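Local coordinates for protein SeqA (Vibrio cholerae, PDB 3SK7) that binds pairs of hemimethylated GATC sequences in the replication origin and so restrains re-initiation, keeping chromosome replication to one start per cell cycle, at residues Arg9-Ser14 / Phe27-Ser32; Gln97-Met102 / Ser106-Lys111. All blocks are in the same frame, centred on the assembly; numbering follows the deposited sequence.

Contact 1: Arg9-Ser14 / Phe27-Ser32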
ATOM      1  N   ARG A   9       4.223   1.789  12.965  1.00  9.65           N
ATOM      2  CA  ARG A   9       5.521   2.170  13.494  1.00 10.84           C
ATOM      3  C   ARG A   9       6.407   0.936  13.673  1.00 11.76           C
ATOM      4  O   ARG A   9       7.579   0.949  13.310  1.00  9.35           O
ATOM      5  CB  ARG A   9       5.357   2.891  14.833  1.00 18.47           C
ATOM      6  CG  ARG A   9       6.490   3.771  15.186  1.00 28.41           C
ATOM      7  CD  ARG A   9       6.394   4.160  16.663  1.00 31.11           C
ATOM      8  NE  ARG A   9       7.723   4.369  17.231  1.00 33.53           N
ATOM      9  CZ  ARG A   9       8.444   3.430  17.844  1.00 33.08           C
ATOM     10  NH1 ARG A   9       9.636   3.735  18.306  1.00 34.70           N
ATOM     11  NH2 ARG A   9       7.983   2.196  18.011  1.00 35.67           N
ATOM     12  N   SER A  10       5.838  -0.137  14.209  1.00  8.50           N
ATOM     13  CA  SER A  10       6.598  -1.368  14.370  0.67  9.23           C
ATOM     14  C   SER A  10       7.126  -1.895  13.036  1.00 10.75           C
ATOM     15  O   SER A  10       8.270  -2.379  12.970  1.00 10.90           O
ATOM     16  CB  SER A  10       5.761  -2.441  15.058  0.67  8.91           C
ATOM     17  OG  SER A  10       5.509  -2.113  16.423  0.67 11.44           O
ATOM     18  N   LEU A  11       6.316  -1.815  11.976  1.00  8.50           N
ATOM     19  CA  LEU A  11       6.805  -2.184  10.650  1.00  6.34           C
ATOM     20  C   LEU A  11       8.072  -1.403  10.271  1.00  6.77           C
ATOM     21  O   LEU A  11       9.067  -1.981   9.759  1.00  7.37           O
ATOM     22  CB  LEU A  11       5.718  -1.955   9.600  1.00  7.29           C
ATOM     23  CG  LEU A  11       6.139  -2.183   8.150  1.00  6.69           C
ATOM     24  CD1 LEU A  11       6.442  -3.638   7.922  1.00  9.69           C
ATOM     25  CD2 LEU A  11       5.078  -1.753   7.198  1.00 10.73           C
ATOM     26  N   LEU A  12       8.022  -0.097  10.481  1.00  8.39           N
ATOM     27  CA  LEU A  12       9.075   0.759   9.970  1.00  8.34           C
ATOM     28  C   LEU A  12      10.423   0.469  10.625  1.00 11.24           C
ATOM     29  O   LEU A  12      11.467   0.714  10.023  1.00 13.24           O
ATOM     30  CB  LEU A  12       8.718   2.219  10.178  1.00  8.89           C
ATOM     31  CG  LEU A  12       7.550   2.759   9.376  1.00  9.10           C
ATOM     32  CD1 LEU A  12       7.373   4.236   9.636  1.00 11.48           C
ATOM     33  CD2 LEU A  12       7.796   2.518   7.931  1.00 12.72           C
ATOM     34  N   ILE A  13      10.396  -0.052  11.846  1.00  9.13           N
ATOM     35  CA  ILE A  13      11.643  -0.339  12.561  1.00  9.36           C
ATOM     36  C   ILE A  13      11.980  -1.837  12.571  1.00 12.00           C
ATOM     37  O   ILE A  13      12.958  -2.265  13.197  1.00 11.99           O
ATOM     38  CB  ILE A  13      11.614   0.180  14.006  1.00 11.41           C
ATOM     39  CG1 ILE A  13      10.587  -0.567  14.848  1.00 13.59           C
ATOM     40  CG2 ILE A  13      11.351   1.648  13.994  1.00 12.70           C
ATOM     41  CD1 ILE A  13      10.556  -0.158  16.319  1.00 18.31           C
ATOM     42  N   SER A  14      11.180  -2.617  11.853  1.00  9.47           N
ATOM     43  CA  SER A  14      11.359  -4.073  11.784  1.00 10.89           C
ATOM     44  C   SER A  14      12.519  -4.482  10.891  1.00 15.11           C
ATOM     45  O   SER A  14      12.899  -3.783   9.956  1.00 10.87           O
ATOM     46  CB  SER A  14      10.079  -4.767  11.292  1.00 10.02           C
ATOM     47  OG  SER A  14       9.853  -4.578   9.903  1.00 11.43           O
ATOM     48  N   PHE A  27       6.872  -0.555  -0.675  1.00  6.10           N
ATOM     49  CA  PHE A  27       5.494  -0.218  -1.061  1.00  5.99           C
ATOM     50  C   PHE A  27       4.581  -1.419  -0.829  1.00  7.85           C
ATOM     51  O   PHE A  27       3.535  -1.323  -0.184  1.00  6.28           O
ATOM     52  CB  PHE A  27       5.506   0.224  -2.518  1.00  8.37           C
ATOM     53  CG  PHE A  27       4.158   0.493  -3.134  1.00  7.22           C
ATOM     54  CD1 PHE A  27       3.394   1.567  -2.734  1.00  6.49           C
ATOM     55  CD2 PHE A  27       3.698  -0.290  -4.164  1.00  8.27           C
ATOM     56  CE1 PHE A  27       2.198   1.861  -3.362  1.00  8.96           C
ATOM     57  CE2 PHE A  27       2.503   0.005  -4.782  1.00 11.69           C
ATOM     58  CZ  PHE A  27       1.754   1.072  -4.371  1.00 10.13           C
ATOM     59  N   MET A  28       4.971  -2.558  -1.382  1.00  7.00           N
ATOM     60  CA  MET A  28       4.179  -3.764  -1.233  1.00  6.53           C
ATOM     61  C   MET A  28       4.000  -4.235   0.219  1.00  5.55           C
ATOM     62  O   MET A  28       2.890  -4.631   0.616  1.00  7.24           O
ATOM     63  CB  MET A  28       4.751  -4.894  -2.087  1.00  6.55           C
ATOM     64  CG  MET A  28       4.569  -4.710  -3.588  1.00 11.42           C
ATOM     65  SD  MET A  28       2.843  -4.532  -4.026  1.00 18.71           S
ATOM     66  CE  MET A  28       2.794  -5.057  -5.702  1.00 22.33           C
ATOM     67  N   LEU A  29       5.090  -4.192   1.001  1.00  5.77           N
ATOM     68  CA  LEU A  29       4.995  -4.628   2.380  1.00  5.92           C
ATOM     69  C   LEU A  29       4.132  -3.668   3.204  1.00  7.56           C
ATOM     70  O   LEU A  29       3.386  -4.086   4.074  1.00  7.24           O
ATOM     71  CB  LEU A  29       6.384  -4.790   2.991  1.00  6.93           C
ATOM     72  CG  LEU A  29       6.453  -5.297   4.426  1.00  8.38           C
ATOM     73  CD1 LEU A  29       5.647  -6.570   4.604  1.00  9.48           C
ATOM     74  CD2 LEU A  29       7.896  -5.521   4.831  1.00 10.00           C
ATOM     75  N   ILE A  30       4.223  -2.386   2.916  1.00  5.81           N
ATOM     76  CA  ILE A  30       3.338  -1.415   3.558  1.00  6.26           C
ATOM     77  C   ILE A  30       1.859  -1.734   3.275  1.00  3.80           C
ATOM     78  O   ILE A  30       1.026  -1.786   4.206  1.00  5.51           O
ATOM     79  CB  ILE A  30       3.666   0.004   3.090  1.00  5.61           C
ATOM     80  CG1 ILE A  30       4.927   0.519   3.777  1.00  7.12           C
ATOM     81  CG2 ILE A  30       2.516   0.979   3.383  1.00  7.17           C
ATOM     82  CD1 ILE A  30       5.587   1.699   3.078  1.00  7.50           C
ATOM     83  N   LEU A  31       1.533  -1.972   2.002  1.00  5.16           N
ATOM     84  CA  LEU A  31       0.162  -2.335   1.649  1.00  5.10           C
ATOM     85  C   LEU A  31      -0.278  -3.653   2.302  1.00  5.64           C
ATOM     86  O   LEU A  31      -1.384  -3.747   2.843  1.00  5.80           O
ATOM     87  CB  LEU A  31      -0.011  -2.403   0.149  1.00  6.09           C
ATOM     88  CG  LEU A  31       0.138  -1.074  -0.598  1.00  6.66           C
ATOM     89  CD1 LEU A  31       0.283  -1.333  -2.084  1.00  9.58           C
ATOM     90  CD2 LEU A  31      -1.028  -0.161  -0.338  1.00  7.60           C
ATOM     91  N   SER A  32       0.586  -4.659   2.269  1.00  5.24           N
ATOM     92  CA  SER A  32       0.247  -5.932   2.898  0.61  5.79           C
ATOM     93  C   SER A  32      -0.040  -5.730   4.371  1.00  5.09           C
ATOM     94  O   SER A  32      -0.942  -6.369   4.939  1.00  6.77           O
ATOM     95  CB  SER A  32       1.390  -6.942   2.758  0.61  6.38           C
ATOM     96  OG  SER A  32       1.601  -7.348   1.413  0.61  7.54           O
TER
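Leu11, in the last turn of helix 3-12, reaches across to Leu29 and Ile30 on helix 23-37, a helix-to-helix contact inside the mainly helical C-terminal domain of SeqA. The CB of Leu11 is directed at the other helix; chi1 sets CG anti to the backbone N (175°) and beside the carbonyl carbon, and chi2 (67°) then turns the two methyls to different partners. Leu11 CD1 goes to Leu29, where it lies 3.9 Å from Leu29 CG and equally close to Leu29 CD2. Leu11 CD2 goes to Ile30, 4.0 Å from Ile30 CA and 4.1 Å from Ile30 CG1, so this methyl rests on the main chain of the second helix as well as on a side chain.

The two leucines run alongside each other in opposite directions, whereas Leu11 and Ile30 meet at about a right angle. Ile30 turns its CG1 branch to the side of its own backbone N, and CG1 is the part of that side chain that Leu11 meets. Phe17 of the short helix 15-18 touches both Leu11 and Ile30 and adds an aromatic group to the apolar cluster; Val95 of helix 88-101 and Val112 of helix 106-114 also pack on Ile30.

Just beyond Leu11 the chain turns from one helix into the next. Ser14 is the N-cap of helix 15-18: its OG is hydrogen-bonded to Phe17 N and donates back to Leu11 O. Leu11 O also accepts from Ser14 N, at 3.0 Å. The hydroxyl bond is the shorter, 2.7 Å from Ser14 OG to Leu11 O, with OG tilted 18° from the carbonyl plane.

Contact 2: Gln97-Met102 / Ser106-Lys111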
ATOM      1  N   GLN A  97      -3.263   8.203   0.255  1.00  8.13           N
ATOM      2  CA  GLN A  97      -4.697   8.172   0.001  0.61 10.76           C
ATOM      3  C   GLN A  97      -5.361   7.045   0.774  1.00  9.31           C
ATOM      4  O   GLN A  97      -6.432   7.226   1.446  1.00 10.90           O
ATOM      5  CB  GLN A  97      -4.978   8.004  -1.495  0.61 15.19           C
ATOM      6  CG  GLN A  97      -4.701   9.253  -2.313  0.61 22.94           C
ATOM      7  CD  GLN A  97      -4.611   9.008  -3.814  0.61 30.37           C
ATOM      8  OE1 GLN A  97      -5.068   7.985  -4.333  0.61 39.39           O
ATOM      9  NE2 GLN A  97      -4.014   9.964  -4.521  0.61 29.80           N
ATOM     10  N   VAL A  98      -4.746   5.868   0.715  1.00  6.11           N
ATOM     11  CA  VAL A  98      -5.284   4.729   1.429  1.00  6.79           C
ATOM     12  C   VAL A  98      -5.294   4.961   2.952  1.00  7.35           C
ATOM     13  O   VAL A  98      -6.305   4.707   3.635  1.00  7.48           O
ATOM     14  CB  VAL A  98      -4.483   3.463   1.097  1.00  7.54           C
ATOM     15  CG1 VAL A  98      -4.835   2.316   2.026  1.00  8.52           C
ATOM     16  CG2 VAL A  98      -4.712   3.037  -0.361  1.00  8.94           C
ATOM     17  N   MET A  99      -4.169   5.424   3.485  1.00  5.34           N
ATOM     18  CA  MET A  99      -4.043   5.565   4.920  1.00  5.88           C
ATOM     19  C   MET A  99      -4.940   6.678   5.450  1.00  8.29           C
ATOM     20  O   MET A  99      -5.496   6.557   6.535  1.00  7.57           O
ATOM     21  CB  MET A  99      -2.591   5.826   5.317  1.00  6.11           C
ATOM     22  CG  MET A  99      -1.706   4.607   5.190  1.00  7.07           C
ATOM     23  SD  MET A  99      -0.048   4.804   5.870  1.00  7.40           S
ATOM     24  CE  MET A  99      -0.433   4.791   7.592  1.00  8.37           C
ATOM     25  N   VAL A 100      -5.089   7.760   4.690  1.00  6.92           N
ATOM     26  CA  VAL A 100      -6.009   8.820   5.090  1.00  7.03           C
ATOM     27  C   VAL A 100      -7.434   8.288   5.173  1.00  9.68           C
ATOM     28  O   VAL A 100      -8.165   8.569   6.160  1.00  9.92           O
ATOM     29  CB  VAL A 100      -5.954  10.004   4.100  1.00  9.31           C
ATOM     30  CG1 VAL A 100      -7.130  10.915   4.306  1.00 12.25           C
ATOM     31  CG2 VAL A 100      -4.681  10.785   4.285  1.00 11.51           C
ATOM     32  N   ARG A 101      -7.845   7.532   4.158  1.00  6.98           N
ATOM     33  CA  ARG A 101      -9.187   6.977   4.151  1.00 11.05           C
ATOM     34  C   ARG A 101      -9.423   5.954   5.268  1.00  7.82           C
ATOM     35  O   ARG A 101     -10.534   5.858   5.814  1.00 11.78           O
ATOM     36  CB  ARG A 101      -9.479   6.364   2.810  1.00 12.12           C
ATOM     37  CG  ARG A 101     -10.847   5.834   2.672  1.00 13.32           C
ATOM     38  CD  ARG A 101     -11.868   6.951   2.654  1.00 18.18           C
ATOM     39  NE  ARG A 101     -13.140   6.421   2.203  1.00 18.78           N
ATOM     40  CZ  ARG A 101     -14.110   7.149   1.682  1.00 19.37           C
ATOM     41  NH1 ARG A 101     -15.206   6.542   1.291  1.00 20.73           N
ATOM     42  NH2 ARG A 101     -13.973   8.464   1.563  1.00 22.63           N
ATOM     43  N   MET A 102      -8.373   5.218   5.619  1.00  8.38           N
ATOM     44  CA  MET A 102      -8.468   4.268   6.717  1.00  7.35           C
ATOM     45  C   MET A 102      -8.474   4.931   8.096  1.00  9.85           C
ATOM     46  O   MET A 102      -8.662   4.256   9.102  1.00 12.25           O
ATOM     47  CB  MET A 102      -7.300   3.266   6.659  1.00  6.96           C
ATOM     48  CG  MET A 102      -7.349   2.263   5.511  1.00  7.71           C
ATOM     49  SD  MET A 102      -5.942   1.140   5.478  1.00  8.60           S
ATOM     50  CE  MET A 102      -6.283   0.068   6.864  1.00  8.85           C
ATOM     51  N   SER A 106      -1.918  12.074  10.365  1.00  8.90           N
ATOM     52  CA  SER A 106      -0.969  12.460   9.339  1.00  9.36           C
ATOM     53  C   SER A 106       0.445  12.180   9.757  1.00 12.64           C
ATOM     54  O   SER A 106       1.304  11.969   8.928  1.00 11.34           O
ATOM     55  CB  SER A 106      -1.123  13.950   9.017  1.00 17.12           C
ATOM     56  OG  SER A 106      -2.452  14.243   8.678  1.00 32.11           O
ATOM     57  N   ASP A 107       0.710  12.181  11.051  1.00 11.12           N
ATOM     58  CA  ASP A 107       2.082  12.012  11.543  1.00 11.31           C
ATOM     59  C   ASP A 107       2.702  10.675  11.087  1.00  9.67           C
ATOM     60  O   ASP A 107       3.791  10.628  10.481  1.00 11.17           O
ATOM     61  CB  ASP A 107       2.079  12.102  13.068  1.00 13.56           C
ATOM     62  CG  ASP A 107       1.350  13.338  13.581  1.00 18.66           C
ATOM     63  OD1 ASP A 107       1.980  14.407  13.719  1.00 15.21           O
ATOM     64  OD2 ASP A 107       0.131  13.251  13.850  1.00 17.88           O
ATOM     65  N   ILE A 108       1.984   9.593  11.370  1.00  8.33           N
ATOM     66  CA  ILE A 108       2.464   8.274  10.977  1.00  7.26           C
ATOM     67  C   ILE A 108       2.427   8.125   9.450  1.00  9.67           C
ATOM     68  O   ILE A 108       3.273   7.457   8.876  1.00  8.58           O
ATOM     69  CB  ILE A 108       1.649   7.127  11.637  1.00  9.85           C
ATOM     70  CG1 ILE A 108       2.306   5.771  11.389  1.00  9.80           C
ATOM     71  CG2 ILE A 108       0.211   7.095  11.127  1.00  9.15           C
ATOM     72  CD1 ILE A 108       3.775   5.693  11.862  1.00 11.08           C
ATOM     73  N   ILE A 109       1.477   8.788   8.795  1.00  4.92           N
ATOM     74  CA  ILE A 109       1.384   8.686   7.345  1.00  6.48           C
ATOM     75  C   ILE A 109       2.634   9.287   6.692  1.00  8.28           C
ATOM     76  O   ILE A 109       3.200   8.731   5.756  1.00  7.44           O
ATOM     77  CB  ILE A 109       0.119   9.388   6.798  1.00  7.11           C
ATOM     78  CG1 ILE A 109      -1.141   8.719   7.333  1.00  7.52           C
ATOM     79  CG2 ILE A 109       0.141   9.359   5.306  1.00  8.10           C
ATOM     80  CD1 ILE A 109      -2.418   9.334   6.822  1.00  8.34           C
ATOM     81  N   GLU A 110       3.066  10.435   7.188  1.00  6.72           N
ATOM     82  CA  GLU A 110       4.288  11.056   6.700  1.00  8.84           C
ATOM     83  C   GLU A 110       5.490  10.135   6.896  1.00  7.45           C
ATOM     84  O   GLU A 110       6.312   9.984   5.978  1.00  9.02           O
ATOM     85  CB  GLU A 110       4.527  12.393   7.416  1.00 11.91           C
ATOM     86  CG  GLU A 110       5.789  13.134   6.929  1.00 21.46           C
ATOM     87  CD  GLU A 110       6.167  14.342   7.770  1.00 33.14           C
ATOM     88  OE1 GLU A 110       5.612  14.489   8.884  1.00 37.04           O
ATOM     89  OE2 GLU A 110       7.031  15.135   7.313  1.00 37.96           O
ATOM     90  N   LYS A 111       5.604   9.516   8.075  1.00  8.69           N
ATOM     91  CA  LYS A 111       6.740   8.603   8.271  1.00  7.36           C
ATOM     92  C   LYS A 111       6.698   7.402   7.342  1.00  6.49           C
ATOM     93  O   LYS A 111       7.726   6.981   6.807  1.00  8.29           O
ATOM     94  CB  LYS A 111       6.840   8.152   9.723  1.00  8.24           C
ATOM     95  CG  LYS A 111       6.950   9.337  10.692  1.00 10.60           C
ATOM     96  CD  LYS A 111       6.910   8.902  12.109  1.00 14.00           C
ATOM     97  CE  LYS A 111       6.866  10.114  13.029  1.00 18.90           C
ATOM     98  NZ  LYS A 111       8.035  11.024  12.841  1.00 29.08           N
TER
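Met99 and Ile109 pass each other in opposite directions between two nearly antiparallel helices, the arms of a helical hairpin whose axes are 10.2 Å apart at closest and 160° apart in direction. Both side chains start toward the facing helix. Met99 CB lies 3.8 Å from Ile109 CG1, and a bend at chi3 (72°) sets the thioether methyl beside the isoleucine, Met99 CE being 4.0 Å from the same CG1. Ile109 is thus touched by both the root and the tip of the methionine. The tip of Ile109 reaches past Met99 to Val100, which it crosses at about a right angle: Ile109 CD1 stops 3.7 Å from Val100 CG2 and 3.8 Å from Val100 N. Ile108 is a lesser neighbour, with CG2 4.3 Å from Met99 CE. Phe104, in the three-residue connection between the segments, packs on both Met99 and Ile109 and closes the hairpin at its turn. No hydrogen bond or salt bridge joins the segments; aliphatic carbons and one methionine methyl make the contact, so its hold probably comes from close fit and exclusion of water.

In the fold
Both contacts are buried and apolar, and neither has a hydrogen bond between its segments. Contact 1 joins helices 3-12 and 23-37, with helix 15-18 between them in the chain; contact 2 joins the successive helices 88-101 and 106-114 across a short turn. Contact 1 rests on one leucine fork, while contact 2 buries somewhat more surface and extends to the exposed Val100. Their centres lie 13 Å apart, and they meet where helix 106-114 packs on helix 3-12: Leu12 CD1 is 4.0 Å from Lys111 CB, and Ile108 CD1 is 4.1 Å from Arg9 N. Helix 88-101, an arm of contact 2, also borders contact 1 further along its length.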